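Local coordinates for protein beta-fructofuranosidase (Bifidobacterium adolescentis, PDB 6NOB) that probably hydrolyses the terminal beta-fructofuranosyl residues of fructose-containing sugars such as sucrose, at residues G193-T201 with F267-G275; T337-S345 with W356-F366. All coordinates share one frame; numbering follows the deposited sequence.

Contact 1. Residues G193-T201 with F267-G275; sequences GAFSGSAVT and FRDPKVECG
Ser198 reaches across to the backbone of 267-275 with one hydroxyl that works both ways, between the innermost strands of two adjacent blades in the five-bladed beta-propeller of family 32. Its OG gives its proton to Pro270 O at 2.7 Å, and it takes a longer, bent bond from Val272 N, 3.3 Å from that OG. The hydroxyl stands between its own backbone N and carbonyl carbon (chi1 54°), which brings it over the facing backbone, where it meets Pro270 O from above the carbonyl plane. The strands run nearly parallel, 4° apart, and between them the serine hydroxyl does the bridging that backbone groups do within a sheet. Lys271 lays its chain along Ser198, CD 3.9 Å from Ser198 CB, and its NZ donates to water 2 at 2.8 Å, a water near Ala199 O and Val272 O; Ser440 O takes another bond from the ammonium group.

Further toward the start of both strands lies the family's Arg-Asp-Pro signature, consistent with the fructose-binding active site that family 32 enzymes hold at the propeller axis. Asp269 OD1 comes to 3.4 Å from Ser196 CB, while Asp269 OD2 accepts from Cys376 N and Ser196 OG bonds to Asp131 OD2. Arg268 CD lies 4.3 Å from Phe195 CD2, at the edge of that ring, and the guanidinium goes to Asp266, Glu236 and Glu375. At the far end the packing turns apolar. Val200 straddles two neighbours, crossing Val272 at about a right angle: its CG2 meets Val272 CG1 at 3.7 Å, and its CG1 rests 3.9 Å from Cys274 SG.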
ATOM      1  N   GLY A 193      15.022   8.214   2.227  1.00 37.79           N
ATOM      2  CA  GLY A 193      14.482   8.445   0.906  1.00 37.59           C
ATOM      3  C   GLY A 193      13.166   9.193   0.965  1.00 38.11           C
ATOM      4  O   GLY A 193      12.831   9.836   1.966  1.00 39.93           O
ATOM      5  N   ALA A 194      12.413   9.111  -0.130  1.00 35.52           N
ATOM      6  CA  ALA A 194      11.108   9.761  -0.239  1.00 33.10           C
ATOM      7  C   ALA A 194      10.056   8.821   0.338  1.00 30.03           C
ATOM      8  O   ALA A 194       9.552   7.935  -0.357  1.00 35.72           O
ATOM      9  CB  ALA A 194      10.805  10.117  -1.689  1.00 29.63           C
ATOM     10  N   PHE A 195       9.719   9.013   1.610  1.00 27.71           N
ATOM     11  CA  PHE A 195       8.762   8.150   2.290  1.00 26.30           C
ATOM     12  C   PHE A 195       7.336   8.514   1.872  1.00 33.33           C
ATOM     13  O   PHE A 195       7.107   9.323   0.967  1.00 33.30           O
ATOM     14  CB  PHE A 195       8.957   8.225   3.802  1.00 25.03           C
ATOM     15  CG  PHE A 195      10.030   7.306   4.323  1.00 32.62           C
ATOM     16  CD1 PHE A 195      11.034   6.841   3.486  1.00 31.78           C
ATOM     17  CD2 PHE A 195      10.026   6.895   5.645  1.00 33.78           C
ATOM     18  CE1 PHE A 195      12.019   5.998   3.961  1.00 29.67           C
ATOM     19  CE2 PHE A 195      11.004   6.045   6.126  1.00 34.96           C
ATOM     20  CZ  PHE A 195      12.005   5.598   5.283  1.00 32.40           C
ATOM     21  N   SER A 196       6.358   7.920   2.550  1.00 32.30           N
ATOM     22  CA  SER A 196       4.976   7.957   2.100  1.00 32.78           C
ATOM     23  C   SER A 196       4.416   9.378   2.147  1.00 34.98           C
ATOM     24  O   SER A 196       4.904  10.247   2.879  1.00 32.19           O
ATOM     25  CB  SER A 196       4.126   7.021   2.956  1.00 30.94           C
ATOM     26  OG  SER A 196       4.345   5.675   2.575  1.00 32.42           O
ATOM     27  N   GLY A 197       3.377   9.609   1.341  1.00 26.98           N
ATOM     28  CA  GLY A 197       2.748  10.915   1.255  1.00 26.71           C
ATOM     29  C   GLY A 197       1.371  10.842   0.631  1.00 35.31           C
ATOM     30  O   GLY A 197       0.963   9.814   0.085  1.00 35.30           O
ATOM     31  N   SER A 198       0.653  11.962   0.716  1.00 33.68           N
ATOM     32  CA  SER A 198      -0.718  12.091   0.228  1.00 29.93           C
ATOM     33  C   SER A 198      -0.793  13.171  -0.853  1.00 34.29           C
ATOM     34  O   SER A 198       0.198  13.834  -1.171  1.00 31.18           O
ATOM     35  CB  SER A 198      -1.677  12.405   1.380  1.00 31.11           C
ATOM     36  OG  SER A 198      -1.248  13.546   2.105  1.00 31.62           O
ATOM     37  N   ALA A 199      -1.995  13.357  -1.411  1.00 31.93           N
ATOM     38  CA  ALA A 199      -2.199  14.233  -2.560  1.00 32.03           C
ATOM     39  C   ALA A 199      -3.399  15.147  -2.354  1.00 34.78           C
ATOM     40  O   ALA A 199      -4.432  14.727  -1.824  1.00 29.79           O
ATOM     41  CB  ALA A 199      -2.403  13.421  -3.843  1.00 28.94           C
ATOM     42  N   VAL A 200      -3.260  16.397  -2.792  1.00 33.07           N
ATOM     43  CA  VAL A 200      -4.357  17.358  -2.820  1.00 37.03           C
ATOM     44  C   VAL A 200      -4.378  17.999  -4.201  1.00 37.50           C
ATOM     45  O   VAL A 200      -3.399  18.637  -4.607  1.00 32.89           O
ATOM     46  CB  VAL A 200      -4.222  18.435  -1.731  1.00 35.87           C
ATOM     47  CG1 VAL A 200      -5.402  19.397  -1.790  1.00 37.35           C
ATOM     48  CG2 VAL A 200      -4.122  17.798  -0.356  1.00 35.56           C
ATOM     49  N   THR A 201      -5.486  17.825  -4.925  1.00 36.02           N
ATOM     50  CA  THR A 201      -5.639  18.442  -6.238  1.00 36.60           C
ATOM     51  C   THR A 201      -5.976  19.920  -6.074  1.00 39.06           C
ATOM     52  O   THR A 201      -6.903  20.277  -5.338  1.00 40.03           O
ATOM     53  CB  THR A 201      -6.725  17.734  -7.054  1.00 37.27           C
ATOM     54  OG1 THR A 201      -7.993  17.860  -6.395  1.00 34.87           O
ATOM     55  CG2 THR A 201      -6.392  16.256  -7.232  1.00 36.09           C
ATOM     56  N   PHE A 267       7.979  10.492  12.680  1.00 34.61           N
ATOM     57  CA  PHE A 267       7.067  11.604  12.446  1.00 33.23           C
ATOM     58  C   PHE A 267       6.807  11.694  10.948  1.00 37.24           C
ATOM     59  O   PHE A 267       7.478  12.459  10.247  1.00 39.13           O
ATOM     60  CB  PHE A 267       7.677  12.896  13.005  1.00 37.29           C
ATOM     61  CG  PHE A 267       6.944  14.154  12.620  1.00 35.09           C
ATOM     62  CD1 PHE A 267       5.650  14.385  13.058  1.00 28.31           C
ATOM     63  CD2 PHE A 267       7.570  15.127  11.854  1.00 29.78           C
ATOM     64  CE1 PHE A 267       4.983  15.551  12.715  1.00 26.54           C
ATOM     65  CE2 PHE A 267       6.912  16.293  11.514  1.00 30.57           C
ATOM     66  CZ  PHE A 267       5.614  16.503  11.943  1.00 28.31           C
ATOM     67  N   ARG A 268       5.855  10.913  10.436  1.00 31.80           N
ATOM     68  CA  ARG A 268       5.825  10.646   9.005  1.00 34.34           C
ATOM     69  C   ARG A 268       4.402  10.406   8.510  1.00 38.49           C
ATOM     70  O   ARG A 268       3.434  10.399   9.278  1.00 28.87           O
ATOM     71  CB  ARG A 268       6.713   9.447   8.672  1.00 32.70           C
ATOM     72  CG  ARG A 268       6.299   8.154   9.352  1.00 27.41           C
ATOM     73  CD  ARG A 268       7.157   7.000   8.846  1.00 31.57           C
ATOM     74  NE  ARG A 268       7.085   5.825   9.709  1.00 35.69           N
ATOM     75  CZ  ARG A 268       7.833   5.647  10.792  1.00 37.95           C
ATOM     76  NH1 ARG A 268       8.711   6.574  11.154  1.00 34.44           N
ATOM     77  NH2 ARG A 268       7.702   4.542  11.516  1.00 33.51           N
ATOM     78  N   ASP A 269       4.299  10.213   7.192  1.00 39.62           N
ATOM     79  CA  ASP A 269       3.097   9.832   6.457  1.00 38.00           C
ATOM     80  C   ASP A 269       2.012  10.902   6.543  1.00 36.56           C
ATOM     81  O   ASP A 269       0.899  10.619   7.007  1.00 34.16           O
ATOM     82  CB  ASP A 269       2.569   8.492   6.974  1.00 40.08           C
ATOM     83  CG  ASP A 269       3.642   7.415   7.025  1.00 43.56           C
ATOM     84  OD1 ASP A 269       4.640   7.520   6.277  1.00 43.52           O
ATOM     85  OD2 ASP A 269       3.488   6.462   7.817  1.00 43.12           O
ATOM     86  N   PRO A 270       2.275  12.126   6.082  1.00 34.20           N
ATOM     87  CA  PRO A 270       1.263  13.183   6.197  1.00 28.89           C
ATOM     88  C   PRO A 270       0.070  12.908   5.299  1.00 35.54           C
ATOM     89  O   PRO A 270       0.219  12.503   4.143  1.00 36.06           O
ATOM     90  CB  PRO A 270       2.012  14.441   5.748  1.00 30.36           C
ATOM     91  CG  PRO A 270       3.041  13.923   4.796  1.00 27.93           C
ATOM     92  CD  PRO A 270       3.466  12.585   5.344  1.00 28.28           C
ATOM     93  N   LYS A 271      -1.123  13.137   5.842  1.00 37.57           N
ATOM     94  CA  LYS A 271      -2.373  12.979   5.104  1.00 31.87           C
ATOM     95  C   LYS A 271      -3.161  14.274   5.244  1.00 34.06           C
ATOM     96  O   LYS A 271      -3.570  14.639   6.350  1.00 37.46           O
ATOM     97  CB  LYS A 271      -3.171  11.782   5.622  1.00 27.25           C
ATOM     98  CG  LYS A 271      -3.723  10.883   4.526  1.00 27.43           C
ATOM     99  CD  LYS A 271      -4.699  11.640   3.644  1.00 29.25           C
ATOM    100  CE  LYS A 271      -5.219  10.771   2.518  1.00 27.59           C
ATOM    101  NZ  LYS A 271      -6.159  11.529   1.640  1.00 30.74           N
ATOM    102  N   VAL A 272      -3.366  14.970   4.129  1.00 33.10           N
ATOM    103  CA  VAL A 272      -3.998  16.284   4.120  1.00 31.94           C
ATOM    104  C   VAL A 272      -5.431  16.121   3.627  1.00 33.71           C
ATOM    105  O   VAL A 272      -5.662  15.667   2.500  1.00 32.71           O
ATOM    106  CB  VAL A 272      -3.210  17.278   3.249  1.00 29.93           C
ATOM    107  CG1 VAL A 272      -3.873  18.649   3.253  1.00 29.35           C
ATOM    108  CG2 VAL A 272      -1.774  17.388   3.738  1.00 33.60           C
ATOM    109  N   GLU A 273      -6.392  16.483   4.473  1.00 33.72           N
ATOM    110  CA  GLU A 273      -7.812  16.320   4.186  1.00 34.10           C
ATOM    111  C   GLU A 273      -8.456  17.694   4.105  1.00 37.77           C
ATOM    112  O   GLU A 273      -8.357  18.484   5.047  1.00 43.17           O
ATOM    113  CB  GLU A 273      -8.499  15.479   5.260  1.00 26.72           C
ATOM    114  CG  GLU A 273     -10.014  15.444   5.132  1.00 33.68           C
ATOM    115  CD  GLU A 273     -10.477  14.872   3.806  1.00 37.14           C
ATOM    116  OE1 GLU A 273      -9.859  13.894   3.331  1.00 35.36           O
ATOM    117  OE2 GLU A 273     -11.455  15.404   3.238  1.00 38.78           O
ATOM    118  N   CYS A 274      -9.133  17.971   2.993  1.00 39.92           N
ATOM    119  CA  CYS A 274      -9.692  19.294   2.765  1.00 41.80           C
ATOM    120  C   CYS A 274     -11.211  19.324   2.766  1.00 41.47           C
ATOM    121  O   CYS A 274     -11.784  20.417   2.754  1.00 46.28           O
ATOM    122  CB  CYS A 274      -9.171  19.863   1.435  1.00 40.34           C
ATOM    123  SG  CYS A 274      -7.407  20.184   1.443  1.00 42.79           S
ATOM    124  N   GLY A 275     -11.873  18.169   2.800  1.00 41.91           N
ATOM    125  CA  GLY A 275     -13.310  18.120   2.617  1.00 33.46           C
ATOM    126  C   GLY A 275     -14.130  17.860   3.865  1.00 36.14           C
ATOM    127  O   GLY A 275     -15.297  17.471   3.760  1.00 38.80           O
TER
HETATM  128  O   HOH W   1      -3.982  11.179  -0.909  1.00 32.03           O
HETATM  129  O   HOH W   2      -4.653  13.698   0.816  1.00 34.32           O

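Contact 2. Residues T337-S345 with W356-F366; sequences TVPAMTLFS and WRYEGPVLADF
Glu359 OE1, facing Ser345 across the hairpin, is the oxygen that Arg357 grips side-on with two nitrogens. Arg357 NH2 lies 2.8 Å from Glu359 OE1, on its syn lone pair, whereas NE arrives from 47° above the carboxylate plane; the oxygen itself lies in the guanidinium plane. Ser345 OG, which accepts from Arg285 NE, points at the same oxygen, though so close that its distance is doubtful. With chi2 at -91° the glutamate chain bends, carrying its carboxylate back to this group. An alanine in place of Glu359 would probably leave the guanidinium of Arg357 without its counter-charge and freer to turn, close to the like charge of Arg285.

Arg357 N to Ser345 O, 2.7 Å, is one of two backbone bonds closing that pair. The ladder is then interrupted twice. Leu343 bonds to Glu359 N and Gly360 O, and Met341 to Val362 N and Leu363 O, so that two residues face one each time, as in beta bulges. At the backbone angles of Gly360 any CB would collide with the carbonyl oxygen of Glu359.

On the side-chain faces, Tyr358 CD1 lies over one face of the Phe344 ring, 3.7 Å from Phe344 CE2, with the two planes 37° apart. Leu343 CB packs on Val362 CB at 4.0 Å, on the side of the sheet carrying Met341. At the other end Val338 CG2 sits over the Phe366 ring in a CH-pi contact, 4.0 Å from its centroid. Twisted, bulged and antiparallel, this hairpin supplies the outer two strands of a four-stranded propeller blade.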
ATOM      1  N   THR A 337       5.750   6.665  26.157  1.00 41.05           N
ATOM      2  CA  THR A 337       5.113   7.228  24.979  1.00 38.52           C
ATOM      3  C   THR A 337       3.840   6.467  24.632  1.00 42.77           C
ATOM      4  O   THR A 337       3.608   5.343  25.090  1.00 43.34           O
ATOM      5  CB  THR A 337       6.065   7.212  23.773  1.00 40.80           C
ATOM      6  OG1 THR A 337       6.377   5.857  23.429  1.00 37.28           O
ATOM      7  CG2 THR A 337       7.349   7.960  24.092  1.00 29.89           C
ATOM      8  N   VAL A 338       3.019   7.107  23.806  1.00 41.81           N
ATOM      9  CA  VAL A 338       1.770   6.540  23.308  1.00 46.36           C
ATOM     10  C   VAL A 338       1.626   6.964  21.849  1.00 42.05           C
ATOM     11  O   VAL A 338       1.951   8.112  21.508  1.00 39.69           O
ATOM     12  CB  VAL A 338       0.570   6.996  24.157  1.00 48.06           C
ATOM     13  CG1 VAL A 338       0.568   8.516  24.313  1.00 45.59           C
ATOM     14  CG2 VAL A 338      -0.747   6.510  23.563  1.00 41.65           C
ATOM     15  N   PRO A 339       1.183   6.082  20.954  1.00 39.67           N
ATOM     16  CA  PRO A 339       0.983   6.491  19.559  1.00 36.71           C
ATOM     17  C   PRO A 339      -0.028   7.623  19.460  1.00 39.25           C
ATOM     18  O   PRO A 339      -1.076   7.602  20.108  1.00 43.25           O
ATOM     19  CB  PRO A 339       0.470   5.215  18.885  1.00 41.30           C
ATOM     20  CG  PRO A 339       0.993   4.102  19.747  1.00 39.38           C
ATOM     21  CD  PRO A 339       0.970   4.636  21.146  1.00 36.89           C
ATOM     22  N   ALA A 340       0.299   8.624  18.643  1.00 33.53           N
ATOM     23  CA  ALA A 340      -0.544   9.802  18.506  1.00 36.73           C
ATOM     24  C   ALA A 340      -0.586  10.268  17.059  1.00 44.85           C
ATOM     25  O   ALA A 340       0.408  10.167  16.333  1.00 40.95           O
ATOM     26  CB  ALA A 340      -0.049  10.948  19.398  1.00 32.98           C
ATOM     27  N   MET A 341      -1.746  10.778  16.652  1.00 41.14           N
ATOM     28  CA  MET A 341      -1.915  11.447  15.365  1.00 38.54           C
ATOM     29  C   MET A 341      -1.834  12.944  15.617  1.00 36.77           C
ATOM     30  O   MET A 341      -2.795  13.558  16.087  1.00 43.67           O
ATOM     31  CB  MET A 341      -3.241  11.073  14.718  1.00 38.78           C
ATOM     32  CG  MET A 341      -3.273   9.694  14.123  1.00 42.51           C
ATOM     33  SD  MET A 341      -4.768   9.459  13.155  1.00 44.89           S
ATOM     34  CE  MET A 341      -4.731   7.681  12.957  1.00 40.46           C
ATOM     35  N   THR A 342      -0.686  13.530  15.308  1.00 36.80           N
ATOM     36  CA  THR A 342      -0.498  14.958  15.502  1.00 38.24           C
ATOM     37  C   THR A 342      -1.131  15.729  14.352  1.00 33.83           C
ATOM     38  O   THR A 342      -0.846  15.462  13.180  1.00 32.57           O
ATOM     39  CB  THR A 342       0.989  15.282  15.630  1.00 37.30           C
ATOM     40  OG1 THR A 342       1.741  14.437  14.750  1.00 35.51           O
ATOM     41  CG2 THR A 342       1.447  15.066  17.066  1.00 31.87           C
ATOM     42  N   LEU A 343      -1.999  16.676  14.694  1.00 31.93           N
ATOM     43  CA  LEU A 343      -2.791  17.414  13.722  1.00 30.97           C
ATOM     44  C   LEU A 343      -2.167  18.776  13.444  1.00 36.57           C
ATOM     45  O   LEU A 343      -1.729  19.472  14.365  1.00 34.45           O
ATOM     46  CB  LEU A 343      -4.225  17.589  14.225  1.00 36.00           C
ATOM     47  CG  LEU A 343      -5.247  18.140  13.231  1.00 37.36           C
ATOM     48  CD1 LEU A 343      -5.431  17.191  12.062  1.00 34.01           C
ATOM     49  CD2 LEU A 343      -6.572  18.400  13.927  1.00 37.13           C
ATOM     50  N   PHE A 344      -2.129  19.147  12.164  1.00 35.10           N
ATOM     51  CA  PHE A 344      -1.651  20.445  11.713  1.00 27.83           C
ATOM     52  C   PHE A 344      -2.665  21.048  10.752  1.00 36.13           C
ATOM     53  O   PHE A 344      -3.422  20.331  10.092  1.00 36.44           O
ATOM     54  CB  PHE A 344      -0.290  20.349  11.011  1.00 28.52           C
ATOM     55  CG  PHE A 344       0.812  19.811  11.876  1.00 31.14           C
ATOM     56  CD1 PHE A 344       0.989  18.444  12.033  1.00 25.18           C
ATOM     57  CD2 PHE A 344       1.686  20.673  12.517  1.00 29.87           C
ATOM     58  CE1 PHE A 344       2.009  17.950  12.821  1.00 32.03           C
ATOM     59  CE2 PHE A 344       2.708  20.185  13.307  1.00 37.21           C
ATOM     60  CZ  PHE A 344       2.871  18.822  13.460  1.00 33.58           C
ATOM     61  N   SER A 345      -2.671  22.378  10.663  1.00 34.02           N
ATOM     62  CA  SER A 345      -3.571  23.062   9.745  1.00 36.71           C
ATOM     63  C   SER A 345      -2.866  24.250   9.107  1.00 36.49           C
ATOM     64  O   SER A 345      -1.986  24.871   9.707  1.00 38.52           O
ATOM     65  CB  SER A 345      -4.849  23.552  10.437  1.00 33.29           C
ATOM     66  OG  SER A 345      -4.554  24.503  11.438  1.00 39.03           O
ATOM     67  N   TRP A 356       2.370  25.675   8.593  1.00 38.05           N
ATOM     68  CA  TRP A 356       1.481  24.653   9.126  1.00 34.14           C
ATOM     69  C   TRP A 356       1.452  24.768  10.643  1.00 38.33           C
ATOM     70  O   TRP A 356       2.484  24.611  11.304  1.00 44.95           O
ATOM     71  CB  TRP A 356       1.924  23.264   8.665  1.00 29.79           C
ATOM     72  CG  TRP A 356       1.618  23.064   7.214  1.00 36.89           C
ATOM     73  CD1 TRP A 356       2.402  23.416   6.154  1.00 39.43           C
ATOM     74  CD2 TRP A 356       0.417  22.513   6.658  1.00 36.52           C
ATOM     75  NE1 TRP A 356       1.773  23.100   4.973  1.00 38.72           N
ATOM     76  CE2 TRP A 356       0.552  22.545   5.255  1.00 35.60           C
ATOM     77  CE3 TRP A 356      -0.753  21.983   7.210  1.00 36.71           C
ATOM     78  CZ2 TRP A 356      -0.438  22.067   4.399  1.00 34.81           C
ATOM     79  CZ3 TRP A 356      -1.736  21.512   6.357  1.00 38.03           C
ATOM     80  CH2 TRP A 356      -1.571  21.557   4.968  1.00 32.63           C
ATOM     81  N   ARG A 357       0.271  25.058  11.181  1.00 40.13           N
ATOM     82  CA  ARG A 357       0.083  25.321  12.601  1.00 42.15           C
ATOM     83  C   ARG A 357      -0.188  24.017  13.342  1.00 42.52           C
ATOM     84  O   ARG A 357      -1.069  23.248  12.949  1.00 45.03           O
ATOM     85  CB  ARG A 357      -1.079  26.295  12.789  1.00 42.27           C
ATOM     86  CG  ARG A 357      -1.316  26.765  14.208  1.00 42.43           C
ATOM     87  CD  ARG A 357      -2.462  27.766  14.236  1.00 42.30           C
ATOM     88  NE  ARG A 357      -3.745  27.133  13.936  1.00 45.84           N
ATOM     89  CZ  ARG A 357      -4.843  27.795  13.582  1.00 47.76           C
ATOM     90  NH1 ARG A 357      -4.816  29.116  13.473  1.00 45.17           N
ATOM     91  NH2 ARG A 357      -5.967  27.135  13.336  1.00 40.25           N
ATOM     92  N   TYR A 358       0.570  23.771  14.409  1.00 39.86           N
ATOM     93  CA  TYR A 358       0.365  22.565  15.201  1.00 40.48           C
ATOM     94  C   TYR A 358      -0.913  22.692  16.021  1.00 39.50           C
ATOM     95  O   TYR A 358      -1.094  23.660  16.765  1.00 41.03           O
ATOM     96  CB  TYR A 358       1.566  22.314  16.114  1.00 42.00           C
ATOM     97  CG  TYR A 358       1.438  21.070  16.970  1.00 37.82           C
ATOM     98  CD1 TYR A 358       0.848  19.918  16.467  1.00 36.26           C
ATOM     99  CD2 TYR A 358       1.909  21.048  18.279  1.00 38.03           C
ATOM    100  CE1 TYR A 358       0.725  18.780  17.242  1.00 37.97           C
ATOM    101  CE2 TYR A 358       1.790  19.913  19.063  1.00 35.82           C
ATOM    102  CZ  TYR A 358       1.196  18.782  18.538  1.00 39.06           C
ATOM    103  OH  TYR A 358       1.070  17.647  19.305  1.00 40.50           O
ATOM    104  N   GLU A 359      -1.802  21.709  15.883  1.00 37.76           N
ATOM    105  CA  GLU A 359      -3.103  21.735  16.537  1.00 36.17           C
ATOM    106  C   GLU A 359      -3.212  20.760  17.703  1.00 40.51           C
ATOM    107  O   GLU A 359      -4.289  20.650  18.299  1.00 42.21           O
ATOM    108  CB  GLU A 359      -4.208  21.436  15.516  1.00 37.11           C
ATOM    109  CG  GLU A 359      -4.251  22.391  14.331  1.00 36.14           C
ATOM    110  CD  GLU A 359      -5.155  23.585  14.576  1.00 41.36           C
ATOM    111  OE1 GLU A 359      -5.102  24.550  13.787  1.00 39.35           O
ATOM    112  OE2 GLU A 359      -5.923  23.559  15.562  1.00 44.75           O
ATOM    113  N   GLY A 360      -2.139  20.054  18.047  1.00 40.21           N
ATOM    114  CA  GLY A 360      -2.191  19.055  19.085  1.00 33.35           C
ATOM    115  C   GLY A 360      -2.538  17.689  18.528  1.00 37.14           C
ATOM    116  O   GLY A 360      -2.837  17.536  17.339  1.00 38.15           O
ATOM    117  N   PRO A 361      -2.493  16.662  19.378  1.00 39.22           N
ATOM    118  CA  PRO A 361      -2.883  15.313  18.935  1.00 38.25           C
ATOM    119  C   PRO A 361      -4.395  15.197  18.820  1.00 36.81           C
ATOM    120  O   PRO A 361      -5.117  15.315  19.813  1.00 39.07           O
ATOM    121  CB  PRO A 361      -2.328  14.406  20.038  1.00 33.84           C
ATOM    122  CG  PRO A 361      -2.308  15.277  21.253  1.00 32.72           C
ATOM    123  CD  PRO A 361      -1.976  16.666  20.757  1.00 36.02           C
ATOM    124  N   VAL A 362      -4.876  14.966  17.596  1.00 39.20           N
ATOM    125  CA  VAL A 362      -6.306  14.747  17.400  1.00 36.84           C
ATOM    126  C   VAL A 362      -6.719  13.393  17.964  1.00 37.98           C
ATOM    127  O   VAL A 362      -7.882  13.196  18.340  1.00 44.99           O
ATOM    128  CB  VAL A 362      -6.668  14.878  15.905  1.00 34.35           C
ATOM    129  CG1 VAL A 362      -6.094  13.719  15.107  1.00 25.98           C
ATOM    130  CG2 VAL A 362      -8.175  14.968  15.717  1.00 30.29           C
ATOM    131  N   LEU A 363      -5.780  12.452  18.055  1.00 37.37           N
ATOM    132  CA  LEU A 363      -6.071  11.106  18.525  1.00 35.09           C
ATOM    133  C   LEU A 363      -4.820  10.502  19.146  1.00 35.34           C
ATOM    134  O   LEU A 363      -3.721  10.634  18.603  1.00 30.98           O
ATOM    135  CB  LEU A 363      -6.570  10.212  17.381  1.00 35.50           C
ATOM    136  CG  LEU A 363      -6.876   8.757  17.743  1.00 38.57           C
ATOM    137  CD1 LEU A 363      -8.081   8.686  18.666  1.00 37.03           C
ATOM    138  CD2 LEU A 363      -7.104   7.913  16.496  1.00 33.54           C
ATOM    139  N   ALA A 364      -4.997   9.850  20.291  1.00 36.44           N
ATOM    140  CA  ALA A 364      -3.959   9.040  20.911  1.00 39.37           C
ATOM    141  C   ALA A 364      -4.579   7.712  21.314  1.00 40.51           C
ATOM    142  O   ALA A 364      -5.671   7.687  21.892  1.00 44.87           O
ATOM    143  CB  ALA A 364      -3.343   9.742  22.129  1.00 29.31           C
ATOM    144  N   ASP A 365      -3.897   6.612  21.002  1.00 36.15           N
ATOM    145  CA  ASP A 365      -4.422   5.270  21.251  1.00 36.74           C
ATOM    146  C   ASP A 365      -3.821   4.757  22.556  1.00 40.18           C
ATOM    147  O   ASP A 365      -2.789   4.086  22.564  1.00 39.50           O
ATOM    148  CB  ASP A 365      -4.112   4.339  20.085  1.00 39.93           C
ATOM    149  CG  ASP A 365      -4.936   3.062  20.117  1.00 42.60           C
ATOM    150  OD1 ASP A 365      -5.459   2.709  21.197  1.00 41.10           O
ATOM    151  OD2 ASP A 365      -5.053   2.401  19.064  1.00 38.92           O
ATOM    152  N   PHE A 366      -4.484   5.068  23.672  1.00 41.33           N
ATOM    153  CA  PHE A 366      -4.027   4.564  24.961  1.00 43.74           C
ATOM    154  C   PHE A 366      -4.417   3.111  25.185  1.00 46.22           C
ATOM    155  O   PHE A 366      -3.766   2.426  25.980  1.00 49.44           O
ATOM    156  CB  PHE A 366      -4.563   5.433  26.099  1.00 38.83           C
ATOM    157  CG  PHE A 366      -3.628   6.536  26.494  1.00 44.10           C
ATOM    158  CD1 PHE A 366      -3.637   7.745  25.815  1.00 42.67           C
ATOM    159  CD2 PHE A 366      -2.721   6.358  27.528  1.00 43.96           C
ATOM    160  CE1 PHE A 366      -2.768   8.761  26.169  1.00 40.90           C
ATOM    161  CE2 PHE A 366      -1.850   7.368  27.887  1.00 40.98           C
ATOM    162  CZ  PHE A 366      -1.874   8.571  27.207  1.00 45.30           C
TER

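Overall arrangement
From the N terminus the chain first builds two small antiparallel sheets and then enters the propeller. Strand 190-202 starts one blade; the chain winds out through 216-227, 235-243 and 253-256, and returns inward as 268-273, so contact 1 closes a 65-residue excursion and joins two blades at their inner strands. The next blade continues through 285-295 to 337-347, where contact 2 closes a hairpin against 357-365 with 10 residues between its segments. The contacts follow in series, neither nesting nor crossing. Both reach the same sheet, with centres about 15 Å apart, and they touch: Phe267 CE1 packs on Phe344 CE1 at 3.8 Å, and Val272 CG1 on Trp356 CH2 at 4.1 Å.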